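Side-chain contacts in uncharacterized protein A6V7T0 (Pseudomonas aeruginosa, PDB 3K12), which is of unknown function but has the alpha-beta fold of the YjgF-like clan and assembles as a trimer of identical subunits: residues Asp37-Arg40 against Gln41-Asn45; Asn45-Arg48 against Leu49-Val53; Val53-Asp56 against Arg57-Leu61; Gln82-Glu86 against Gly87-Thr91; Leu99-Pro102 against Arg103-Val106. All coordinates share one frame; numbering follows the deposited sequence. Where two conformers were deposited one is given.

In the fold
From the N terminus, contacts 1 and 2 follow each other along helix 35-52 and share Asn45; contact 3, which shares Val53 with contact 2, closes the turn leading into strand 60-67. Contact 4 closes the loop between helix 73-83 and strand 91-96, completing a beta-alpha-beta crossover, and contact 5 shapes the loop into strand 106-113. The five lie in series, and none nests within or crosses another. They meet in space instead: the Gln38 amide ties contact 1 to the backbone of contact 5, Asp47 of contact 2 forms a salt bridge with Arg57 of contact 3, and Arg57 and Leu61 bond to Trp83 and Thr91 of contact 4.

Contact 1 of 5, residues Asp37-Arg40 against Gln41-Asn45; sequences DQTR and QILEN
Asp37 and Gln41, one helical turn apart, meet through both backbone and side chain near the start of helix 35-52. The backbone link, Gln41 N to Asp37 O, is 3.0 Å long, and the same step of four residues pairs Ile42 N with Gln38 O, Leu43 N with Thr39 O and Glu44 N with Arg40 O. Against this regular ladder the side-chain bond is poor: Gln41 NE2 lies 3.0 Å from Asp37 OD2, but the N-H...O angle of 122° makes it weak; the carboxylate and amide planes are turned 45° apart. Gln41 has a stronger partner, its OE1 receiving the backbone N of Asp30. Gln38 is buried, and its amide is fully used by the neighbouring loops: OE1 accepts from Arg105 N, while NE2 donates to Gly33 O and Arg103 O. Thr39 turns OG1 back to Ile35 O (chi1 -59°), which leaves its methyl CG2 lying alongside Leu43 CD1 at 3.8 Å, and Thr39 also touches Val79 of helix 73-83 and Val106 of strand 106-113. The chemistry implies a helix whose buried polar groups are satisfied by backbone atoms, with the weak Asp37-Gln41 pair probably adding little to a turn its main chain already secures.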
# COMPACT_ATOMS: atom_id res chain seq x y z
N ASP D 37 7.04 6.90 -21.15
CA ASP D 37 8.46 6.58 -21.01
C ASP D 37 8.76 6.18 -19.57
O ASP D 37 9.40 5.14 -19.33
CB ASP D 37 9.32 7.76 -21.47
CG ASP D 37 10.81 7.53 -21.27
OD1 ASP D 37 11.32 6.47 -21.70
OD2 ASP D 37 11.49 8.40 -20.67
N GLN D 38 8.27 6.97 -18.62
CA GLN D 38 8.56 6.72 -17.19
C GLN D 38 7.92 5.43 -16.70
O GLN D 38 8.55 4.66 -15.96
CB GLN D 38 8.13 7.88 -16.33
CG GLN D 38 8.92 9.15 -16.63
CD GLN D 38 8.86 10.17 -15.53
OE1 GLN D 38 8.59 9.84 -14.36
NE2 GLN D 38 9.15 11.43 -15.87
N THR D 39 6.70 5.16 -17.16
CA THR D 39 5.99 3.94 -16.81
C THR D 39 6.74 2.71 -17.34
O THR D 39 6.90 1.70 -16.65
CB THR D 39 4.53 3.98 -17.31
OG1 THR D 39 3.87 5.12 -16.73
CG2 THR D 39 3.79 2.71 -16.91
N ARG D 40 7.21 2.79 -18.60
CA ARG D 40 7.96 1.68 -19.18
C ARG D 40 9.25 1.43 -18.40
O ARG D 40 9.57 0.28 -18.12
CB ARG D 40 8.39 2.04 -20.61
CG ARG D 40 7.28 2.32 -21.55
CD ARG D 40 7.76 2.92 -22.91
NE ARG D 40 6.58 3.01 -23.76
CZ ARG D 40 5.95 1.92 -24.20
NH1 ARG D 40 4.84 2.00 -24.91
NH2 ARG D 40 6.45 0.73 -23.90
N GLN D 41 9.99 2.50 -18.10
CA GLN D 41 11.23 2.38 -17.31
C GLN D 41 10.99 1.65 -15.99
O GLN D 41 11.75 0.76 -15.61
CB GLN D 41 11.86 3.73 -16.99
CG GLN D 41 12.53 4.44 -18.17
CD GLN D 41 13.07 5.78 -17.75
OE1 GLN D 41 13.90 5.87 -16.84
NE2 GLN D 41 12.56 6.85 -18.37
N ILE D 42 9.92 2.06 -15.30
CA ILE D 42 9.57 1.48 -14.00
C ILE D 42 9.18 0.03 -14.15
O ILE D 42 9.67 -0.81 -13.41
CB ILE D 42 8.46 2.31 -13.33
CG1 ILE D 42 9.01 3.66 -12.86
CG2 ILE D 42 7.82 1.51 -12.16
CD1 ILE D 42 7.92 4.68 -12.60
N LEU D 43 8.28 -0.28 -15.09
CA LEU D 43 7.89 -1.65 -15.27
C LEU D 43 9.05 -2.53 -15.71
O LEU D 43 9.11 -3.70 -15.32
CB LEU D 43 6.71 -1.78 -16.25
CG LEU D 43 5.39 -1.17 -15.71
CD1 LEU D 43 4.39 -1.04 -16.88
CD2 LEU D 43 4.81 -2.06 -14.65
N GLU D 44 9.97 -1.97 -16.51
CA GLU D 44 11.14 -2.78 -16.87
C GLU D 44 12.03 -3.07 -15.66
O GLU D 44 12.52 -4.20 -15.52
CB GLU D 44 11.98 -2.17 -17.97
CG GLU D 44 13.20 -3.03 -18.20
CD GLU D 44 13.94 -2.71 -19.44
OE1 GLU D 44 14.28 -3.67 -20.17
OE2 GLU D 44 14.21 -1.51 -19.66
N ASN D 45 12.23 -2.08 -14.79
CA ASN D 45 13.06 -2.34 -13.61
C ASN D 45 12.39 -3.34 -12.67
O ASN D 45 13.05 -4.23 -12.10
CB ASN D 45 13.38 -1.05 -12.85
CG ASN D 45 14.54 -1.25 -11.87
OD1 ASN D 45 15.64 -1.68 -12.29
ND2 ASN D 45 14.32 -0.97 -10.57

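Contact 2 of 5, residues Asn45-Arg48 against Leu49-Val53; sequences NIDR and LLQSV
Asn45-Arg48 and Leu49-Val53 make a local contact between successive turns in the second half of helix 35-52, where Ile46 and Leu50 form an apolar side, and on another Arg48 reaches back to Asn45 and lies over Leu49. Ile46 CG2 and Leu50 CD1 lie side by side at 3.7 Å, both chains pointing the same way. The helix belongs to an alpha-beta fold in which it packs on one face of a mixed sheet, and these two residues contribute to that packing, reaching strands 20-26 and 106-113. Away from them, Arg48 holds Asn45 OD1 side-on with two nitrogens, NE at 3.1 Å and NH1 at 2.9 Å, both arriving from the same face of the amide. A bend in the arginine chain (chi3 69°) brings the guanidinium round, so that one of its faces rests over Leu49 CG while its edge takes the oxygen; NH2 makes a salt bridge with Glu6. Leu49 CD1 lies 3.7 Å from Asn45 ND2, which is hydrogen-bonded to Gln26. Asp47 OD2 forms a salt bridge with Arg57, whereas Asp47 OD1 and Gln51 OE1 are joined through one water, 2.9 Å from each of them. Ser52 OG turns back to Leu49 O at 2.7 Å.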
# COMPACT_ATOMS: atom_id res chain seq x y z
N ASN D 45 12.23 -2.08 -14.79
CA ASN D 45 13.06 -2.34 -13.61
C ASN D 45 12.39 -3.34 -12.67
O ASN D 45 13.05 -4.23 -12.10
CB ASN D 45 13.38 -1.05 -12.85
CG ASN D 45 14.54 -1.25 -11.87
OD1 ASN D 45 15.64 -1.68 -12.29
ND2 ASN D 45 14.32 -0.97 -10.57
N ILE D 46 11.05 -3.25 -12.53
CA ILE D 46 10.32 -4.28 -11.80
C ILE D 46 10.53 -5.67 -12.39
O ILE D 46 10.74 -6.64 -11.68
CB ILE D 46 8.81 -3.90 -11.67
CG1 ILE D 46 8.66 -2.69 -10.74
CG2 ILE D 46 7.98 -5.06 -11.15
CD1 ILE D 46 7.36 -1.90 -10.94
N ASP D 47 10.48 -5.74 -13.73
CA ASP D 47 10.67 -7.01 -14.43
C ASP D 47 12.03 -7.61 -14.09
O ASP D 47 12.14 -8.80 -13.84
CB ASP D 47 10.58 -6.79 -15.97
CG ASP D 47 9.79 -7.90 -16.67
OD1 ASP D 47 8.69 -8.22 -16.24
OD2 ASP D 47 10.25 -8.41 -17.71
N ARG D 48 13.05 -6.76 -14.13
CA ARG D 48 14.45 -7.19 -13.89
C ARG D 48 14.56 -7.72 -12.47
O ARG D 48 15.10 -8.79 -12.24
CB ARG D 48 15.40 -6.05 -14.11
CG ARG D 48 16.85 -6.36 -13.76
CD ARG D 48 17.73 -5.13 -13.87
NE ARG D 48 17.43 -4.14 -12.85
CZ ARG D 48 17.85 -4.23 -11.57
NH1 ARG D 48 17.54 -3.28 -10.72
NH2 ARG D 48 18.57 -5.26 -11.15
N LEU D 49 13.99 -6.96 -11.53
CA LEU D 49 14.03 -7.35 -10.13
C LEU D 49 13.30 -8.67 -9.89
O LEU D 49 13.86 -9.59 -9.28
CB LEU D 49 13.44 -6.25 -9.26
CG LEU D 49 14.30 -5.01 -9.03
CD1 LEU D 49 13.52 -3.84 -8.45
CD2 LEU D 49 15.48 -5.38 -8.12
N LEU D 50 12.09 -8.80 -10.45
CA LEU D 50 11.33 -10.03 -10.31
C LEU D 50 12.08 -11.23 -10.88
O LEU D 50 12.20 -12.25 -10.26
CB LEU D 50 9.98 -9.92 -11.02
CG LEU D 50 9.01 -9.00 -10.30
CD1 LEU D 50 7.78 -8.74 -11.19
CD2 LEU D 50 8.62 -9.53 -8.87
N GLN D 51 12.59 -11.08 -12.09
CA GLN D 51 13.23 -12.24 -12.73
C GLN D 51 14.51 -12.66 -12.01
O GLN D 51 14.84 -13.86 -12.00
CB GLN D 51 13.49 -11.94 -14.21
CG GLN D 51 12.20 -11.85 -15.00
CD GLN D 51 12.36 -11.74 -16.49
OE1 GLN D 51 11.35 -11.67 -17.22
NE2 GLN D 51 13.60 -11.74 -16.97
N SER D 52 15.17 -11.70 -11.37
CA SER D 52 16.41 -12.01 -10.63
C SER D 52 16.19 -12.99 -9.49
O SER D 52 17.14 -13.64 -9.03
CB SER D 52 17.10 -10.73 -10.14
OG SER D 52 16.49 -10.23 -8.96
N VAL D 53 14.95 -13.07 -8.99
CA VAL D 53 14.61 -14.01 -7.92
C VAL D 53 13.69 -15.14 -8.36
O VAL D 53 13.20 -15.90 -7.55
CB VAL D 53 14.06 -13.29 -6.65
CG1 VAL D 53 15.13 -12.37 -6.11
CG2 VAL D 53 12.78 -12.53 -6.93
O HOH W 1 8.62 -11.07 -16.50

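Contact 3 of 5, residues Val53-Asp56 against Arg57-Leu61; sequences VGSD and RGQVL
Asp56 closes on Gly58 and Gln59 in a type I beta turn that also carries an Asx turn, directly after the Schellman motif that ends helix 35-52. In that motif Gly54, with its positive phi of 87°, is the C-prime residue: Ser55 N bonds to Leu50 O and Gly54 N to Gln51 O. The tight part is the grip of Asp56 on the backbone ahead of it. Its O receives Gln59 N at 2.9 Å, with the donor standing well above the carbonyl plane. Its carboxylate does the rest: CG sits between the backbone N and the carbonyl carbon (chi1 62°), which swings OD1 over the turn to accept Gly58 N at 2.8 Å, from the anti side and near the carboxylate plane. Next to it in the chain, buried Ser55 sends OG to Ala113 O on strand 106-113 and rests against Gln59 CB at 3.6 Å. Asp56 N, also buried, has no partner in the model. The outer side is looser. The Gln59 chain crosses Asp56 at about a right angle, its CG 3.7 Å from Asp56 OD2, with the two end planes 67° apart. Beyond CB, the Arg57 side chain leaves the turn; besides its salt-bridge partner Asp47 it reaches Trp83, whose backbone O and ring it meets by hydrogen bond and cation-pi contact. Where strand 60-67 begins, the CG2 methyl of Val60 comes no nearer than 4.1 Å to Asp56 O.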
# COMPACT_ATOMS: atom_id res chain seq x y z
N VAL D 53 14.95 -13.07 -8.99
CA VAL D 53 14.61 -14.01 -7.92
C VAL D 53 13.69 -15.14 -8.36
O VAL D 53 13.20 -15.90 -7.55
CB VAL D 53 14.06 -13.29 -6.65
CG1 VAL D 53 15.13 -12.37 -6.11
CG2 VAL D 53 12.78 -12.53 -6.93
N GLY D 54 13.49 -15.29 -9.67
CA GLY D 54 12.67 -16.38 -10.16
C GLY D 54 11.18 -16.07 -10.24
O GLY D 54 10.38 -16.99 -10.39
N SER D 55 10.81 -14.80 -10.13
CA SER D 55 9.44 -14.35 -10.36
C SER D 55 9.36 -13.76 -11.77
O SER D 55 10.34 -13.79 -12.53
CB SER D 55 9.01 -13.33 -9.30
OG SER D 55 7.64 -12.94 -9.42
N ASP D 56 8.21 -13.19 -12.11
CA ASP D 56 8.01 -12.66 -13.46
C ASP D 56 6.76 -11.78 -13.46
O ASP D 56 6.02 -11.74 -12.47
CB ASP D 56 7.93 -13.77 -14.52
CG ASP D 56 6.76 -14.70 -14.31
OD1 ASP D 56 5.61 -14.27 -14.56
OD2 ASP D 56 6.96 -15.87 -13.90
N ARG D 57 6.51 -11.08 -14.56
CA ARG D 57 5.43 -10.10 -14.60
C ARG D 57 4.04 -10.70 -14.57
O ARG D 57 3.08 -9.93 -14.44
CB ARG D 57 5.56 -9.15 -15.80
CG ARG D 57 5.25 -9.81 -17.15
CD ARG D 57 5.30 -8.75 -18.23
NE ARG D 57 6.68 -8.39 -18.49
CZ ARG D 57 7.07 -7.69 -19.56
NH1 ARG D 57 6.16 -7.24 -20.42
NH2 ARG D 57 8.36 -7.46 -19.77
N GLY D 58 3.94 -12.02 -14.69
CA GLY D 58 2.67 -12.72 -14.54
C GLY D 58 2.39 -13.12 -13.10
O GLY D 58 1.39 -13.76 -12.86
N GLN D 59 3.28 -12.78 -12.16
CA GLN D 59 3.15 -13.21 -10.77
C GLN D 59 2.98 -12.03 -9.82
O GLN D 59 3.17 -12.18 -8.59
CB GLN D 59 4.38 -14.02 -10.35
CG GLN D 59 4.54 -15.34 -11.12
CD GLN D 59 5.54 -16.27 -10.46
OE1 GLN D 59 6.46 -16.78 -11.10
NE2 GLN D 59 5.37 -16.48 -9.16
N VAL D 60 2.65 -10.85 -10.34
CA VAL D 60 2.50 -9.71 -9.44
C VAL D 60 1.12 -9.77 -8.79
O VAL D 60 0.13 -10.24 -9.37
CB VAL D 60 2.73 -8.41 -10.19
CG1 VAL D 60 2.74 -7.19 -9.28
CG2 VAL D 60 4.08 -8.49 -10.95
N LEU D 61 1.07 -9.33 -7.53
CA LEU D 61 -0.17 -9.45 -6.74
C LEU D 61 -0.84 -8.10 -6.57
O LEU D 61 -2.05 -7.98 -6.79
CB LEU D 61 0.12 -10.05 -5.35
CG LEU D 61 0.68 -11.48 -5.46
CD1 LEU D 61 1.29 -11.90 -4.12
CD2 LEU D 61 -0.33 -12.54 -5.93

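Contact 4 of 5, residues Gln82-Glu86 against Gly87-Thr91; sequences QWFPE and GRAPT
Phe84 and Pro90 meet at about a right angle, the proline pressing its CD onto the flat of the aromatic ring. The carbon stands almost straight above the ring centre, 3.6 Å from the centroid and 13° off the normal, a clear CH-pi contact. On the opposite face the edge of Trp83 arrives, its CD1 3.7 Å above the same ring, which therefore lies between an indole edge and a proline CH2. Phe84 CB adds an apolar touch to Ala89 CB at 3.8 Å. With CG beside its own backbone N (chi1 -66°), the ring is set against Pro90, and Leu43 of helix 35-52 and Trp80 also lie against it. Between these partners the chain reverses in a type II beta turn, Pro85 to Arg88, leading from helix 73-83 towards strand 91-96 in the beta-alpha-beta crossover of the fold. Arg88 N donates to Pro85 O at 3.0 Å, and Gly87 takes the positive phi (80°) at the third position of the turn. In the conformer described, one of two deposited, Arg88 bends at chi3 and lays one guanidinium face over Pro85, whose CG lies 3.5 Å from that plane, offset toward its rim. Arg88 NE, at the guanidinium edge, donates to a water that in turn donates to Glu86 O at 2.8 Å. Glu86 itself extends away from the turn, and its OE2 forms a salt bridge with Arg10 of the second subunit. Pro90, beyond its hold on Phe84, packs against Val60 and Val63 of strand 60-67.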
# COMPACT_ATOMS: atom_id res chain seq x y z
N GLN D 82 -0.52 -2.60 -22.29
CA GLN D 82 0.38 -3.26 -23.25
C GLN D 82 1.39 -4.16 -22.62
O GLN D 82 2.15 -4.79 -23.32
CB GLN D 82 1.15 -2.19 -24.06
CG GLN D 82 0.29 -1.50 -25.08
CD GLN D 82 0.92 -0.27 -25.68
OE1 GLN D 82 2.14 -0.02 -25.56
NE2 GLN D 82 0.09 0.53 -26.33
N TRP D 83 1.42 -4.23 -21.30
CA TRP D 83 2.55 -4.83 -20.60
C TRP D 83 2.33 -6.26 -20.11
O TRP D 83 3.22 -7.10 -20.19
CB TRP D 83 2.91 -3.93 -19.39
CG TRP D 83 4.22 -4.32 -18.76
CD1 TRP D 83 4.39 -5.07 -17.65
CD2 TRP D 83 5.53 -3.96 -19.21
NE1 TRP D 83 5.74 -5.23 -17.38
CE2 TRP D 83 6.46 -4.56 -18.33
CE3 TRP D 83 6.00 -3.19 -20.28
CZ2 TRP D 83 7.85 -4.41 -18.49
CZ3 TRP D 83 7.38 -3.03 -20.42
CH2 TRP D 83 8.27 -3.63 -19.53
N PHE D 84 1.16 -6.51 -19.51
CA PHE D 84 0.94 -7.77 -18.81
C PHE D 84 0.23 -8.82 -19.66
O PHE D 84 -0.59 -8.45 -20.51
CB PHE D 84 0.10 -7.52 -17.53
CG PHE D 84 0.82 -6.70 -16.49
CD1 PHE D 84 1.75 -7.31 -15.63
CD2 PHE D 84 0.55 -5.35 -16.35
CE1 PHE D 84 2.41 -6.57 -14.67
CE2 PHE D 84 1.21 -4.58 -15.38
CZ PHE D 84 2.16 -5.21 -14.53
N PRO D 85 0.57 -10.11 -19.45
CA PRO D 85 -0.16 -11.18 -20.14
C PRO D 85 -1.66 -11.10 -19.86
O PRO D 85 -2.07 -10.72 -18.75
CB PRO D 85 0.48 -12.46 -19.62
CG PRO D 85 1.48 -12.05 -18.57
CD PRO D 85 1.63 -10.60 -18.56
N GLU D 86 -2.48 -11.46 -20.83
CA GLU D 86 -3.94 -11.34 -20.69
C GLU D 86 -4.41 -12.09 -19.45
O GLU D 86 -4.08 -13.24 -19.25
CB GLU D 86 -4.68 -11.88 -21.94
CG GLU D 86 -6.20 -11.65 -21.81
CD GLU D 86 -7.06 -12.22 -22.92
OE1 GLU D 86 -6.56 -13.01 -23.73
OE2 GLU D 86 -8.27 -11.88 -22.94
N GLY D 87 -5.20 -11.38 -18.65
CA GLY D 87 -5.83 -11.96 -17.47
C GLY D 87 -4.94 -12.08 -16.25
O GLY D 87 -5.43 -12.45 -15.18
N ARG D 88 -3.65 -11.74 -16.38
CA ARG D 88 -2.70 -11.92 -15.28
C ARG D 88 -2.16 -10.61 -14.73
O ARG D 88 -1.23 -10.62 -13.91
CB ARG D 88 -1.53 -12.83 -15.68
CG ARG D 88 -1.91 -14.31 -15.83
CD ARG D 88 -0.66 -15.19 -15.96
NE ARG D 88 -0.16 -15.27 -17.34
CZ ARG D 88 1.06 -15.68 -17.68
NH1 ARG D 88 1.42 -15.73 -18.96
NH2 ARG D 88 1.93 -16.02 -16.74
N ALA D 89 -2.72 -9.48 -15.15
CA ALA D 89 -2.31 -8.21 -14.55
C ALA D 89 -2.64 -8.17 -13.07
O ALA D 89 -3.66 -8.72 -12.62
CB ALA D 89 -2.93 -7.01 -15.24
N PRO D 90 -1.76 -7.51 -12.29
CA PRO D 90 -2.02 -7.50 -10.85
C PRO D 90 -3.13 -6.55 -10.46
O PRO D 90 -3.50 -5.63 -11.23
CB PRO D 90 -0.70 -6.98 -10.29
CG PRO D 90 -0.17 -6.03 -11.40
CD PRO D 90 -0.52 -6.81 -12.66
N THR D 91 -3.61 -6.74 -9.23
CA THR D 91 -4.51 -5.73 -8.64
C THR D 91 -3.76 -4.42 -8.52
O THR D 91 -2.54 -4.41 -8.33
CB THR D 91 -5.07 -6.18 -7.28
OG1 THR D 91 -4.03 -6.12 -6.27
CG2 THR D 91 -5.68 -7.56 -7.37
O HOH W 2 -2.12 -15.13 -19.77

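Contact 5 of 5, residues Leu99-Pro102 against Arg103-Val106; sequences LIDP and RWRV
Asp101 OD1 is gripped by two nitrogens of Arg103: the backbone N at 2.9 Å reaches it on the anti side, and NE at 3.2 Å on the syn side. The other carboxylate oxygen takes the shorter end of the same salt bridge, Arg103 NH2 to Asp101 OD2 at 2.8 Å and nearly straight (172°). NE and NH2 thus clasp the carboxylate side-on, one oxygen each. Both oxygens lie close to the guanidinium plane, although the two flat groups are turned 30° apart. The backbone bond to OD1 makes an Asx turn, and it coincides with a type I beta turn from Asp101 to Trp104, closed by Trp104 N to Asp101 O. This turn shapes the loop that enters strand 106-113. In Asp101 CG lies anti to the backbone N (chi1 -169°), which sends the carboxylate to Arg103; CB itself stands 3.3 Å above the indole plane, a CH-pi contact over the five-membered ring, nearest its fused CD2-CE2 bond. Leu99 CB comes to the edge of the indole at CE3 of its six-membered ring, and Leu99 CD1 touches Trp104 CB at 3.8 Å. The indole also meets Val27 and Pro31, and a bound glycerol lies near the Trp104 side chain. One water donates to Asp101 O at 2.7 Å and to Trp104 O at 2.6 Å, linking the carbonyls of the first and last residues of the turn; a second holds Pro102 O at 2.9 Å. On the assembly side, Leu99 O and Ile100 O accept from Arg70 of the third subunit, and Ile100 packs on Tyr73 of that chain.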
# COMPACT_ATOMS: atom_id res chain seq x y z
N LEU D 99 4.98 13.71 -5.35
CA LEU D 99 6.17 12.89 -5.16
C LEU D 99 7.35 13.76 -4.75
O LEU D 99 7.30 15.00 -4.88
CB LEU D 99 6.49 12.07 -6.43
CG LEU D 99 5.24 11.34 -6.97
CD1 LEU D 99 5.56 10.63 -8.26
CD2 LEU D 99 4.69 10.33 -5.95
N ILE D 100 8.39 13.12 -4.24
CA ILE D 100 9.49 13.88 -3.67
C ILE D 100 10.24 14.69 -4.74
O ILE D 100 10.55 15.87 -4.52
CB ILE D 100 10.45 12.98 -2.86
CG1 ILE D 100 9.75 12.35 -1.65
CG2 ILE D 100 11.65 13.78 -2.36
CD1 ILE D 100 9.08 13.32 -0.70
N ASP D 101 10.49 14.09 -5.89
CA ASP D 101 11.17 14.78 -6.99
C ASP D 101 10.09 15.24 -7.98
O ASP D 101 9.32 14.42 -8.47
CB ASP D 101 12.14 13.84 -7.68
CG ASP D 101 13.07 14.54 -8.65
OD1 ASP D 101 12.60 15.38 -9.44
OD2 ASP D 101 14.27 14.23 -8.63
N PRO D 102 10.03 16.55 -8.26
CA PRO D 102 8.96 17.07 -9.13
C PRO D 102 9.04 16.54 -10.57
O PRO D 102 8.06 16.66 -11.31
CB PRO D 102 9.19 18.59 -9.09
CG PRO D 102 9.91 18.81 -7.78
CD PRO D 102 10.85 17.63 -7.70
N ARG D 103 10.16 15.95 -10.95
CA ARG D 103 10.33 15.39 -12.28
C ARG D 103 9.64 14.03 -12.44
O ARG D 103 9.37 13.61 -13.56
CB ARG D 103 11.80 15.21 -12.66
CG ARG D 103 12.61 16.51 -12.83
CD ARG D 103 14.12 16.21 -13.00
NE ARG D 103 14.64 15.42 -11.88
CZ ARG D 103 15.75 14.68 -11.90
NH1 ARG D 103 16.51 14.60 -12.99
NH2 ARG D 103 16.09 14.00 -10.81
N TRP D 104 9.38 13.33 -11.33
CA TRP D 104 8.77 12.01 -11.38
C TRP D 104 7.29 12.13 -11.71
O TRP D 104 6.58 12.88 -11.04
CB TRP D 104 8.88 11.36 -10.01
CG TRP D 104 10.30 11.08 -9.59
CD1 TRP D 104 11.42 11.02 -10.39
CD2 TRP D 104 10.74 10.80 -8.26
NE1 TRP D 104 12.53 10.73 -9.62
CE2 TRP D 104 12.14 10.59 -8.32
CE3 TRP D 104 10.09 10.70 -7.03
CZ2 TRP D 104 12.89 10.29 -7.18
CZ3 TRP D 104 10.85 10.41 -5.89
CH2 TRP D 104 12.23 10.22 -5.98
N ARG D 105 6.83 11.40 -12.73
CA ARG D 105 5.42 11.49 -13.12
C ARG D 105 4.64 10.36 -12.46
O ARG D 105 3.40 10.43 -12.41
CB ARG D 105 5.27 11.41 -14.65
CG ARG D 105 5.82 12.64 -15.38
CD ARG D 105 5.70 12.54 -16.89
NE ARG D 105 6.17 13.80 -17.49
CZ ARG D 105 5.44 14.91 -17.60
NH1 ARG D 105 4.17 14.95 -17.23
NH2 ARG D 105 6.00 16.00 -18.12
N VAL D 106 5.34 9.35 -11.96
CA VAL D 106 4.66 8.20 -11.39
C VAL D 106 5.64 7.42 -10.50
O VAL D 106 6.86 7.43 -10.71
CB VAL D 106 4.06 7.27 -12.49
CG1 VAL D 106 5.14 6.67 -13.40
CG2 VAL D 106 3.15 6.19 -11.88
O HOH W 3 6.64 14.54 -8.99
O HOH W 4 6.21 15.49 -13.17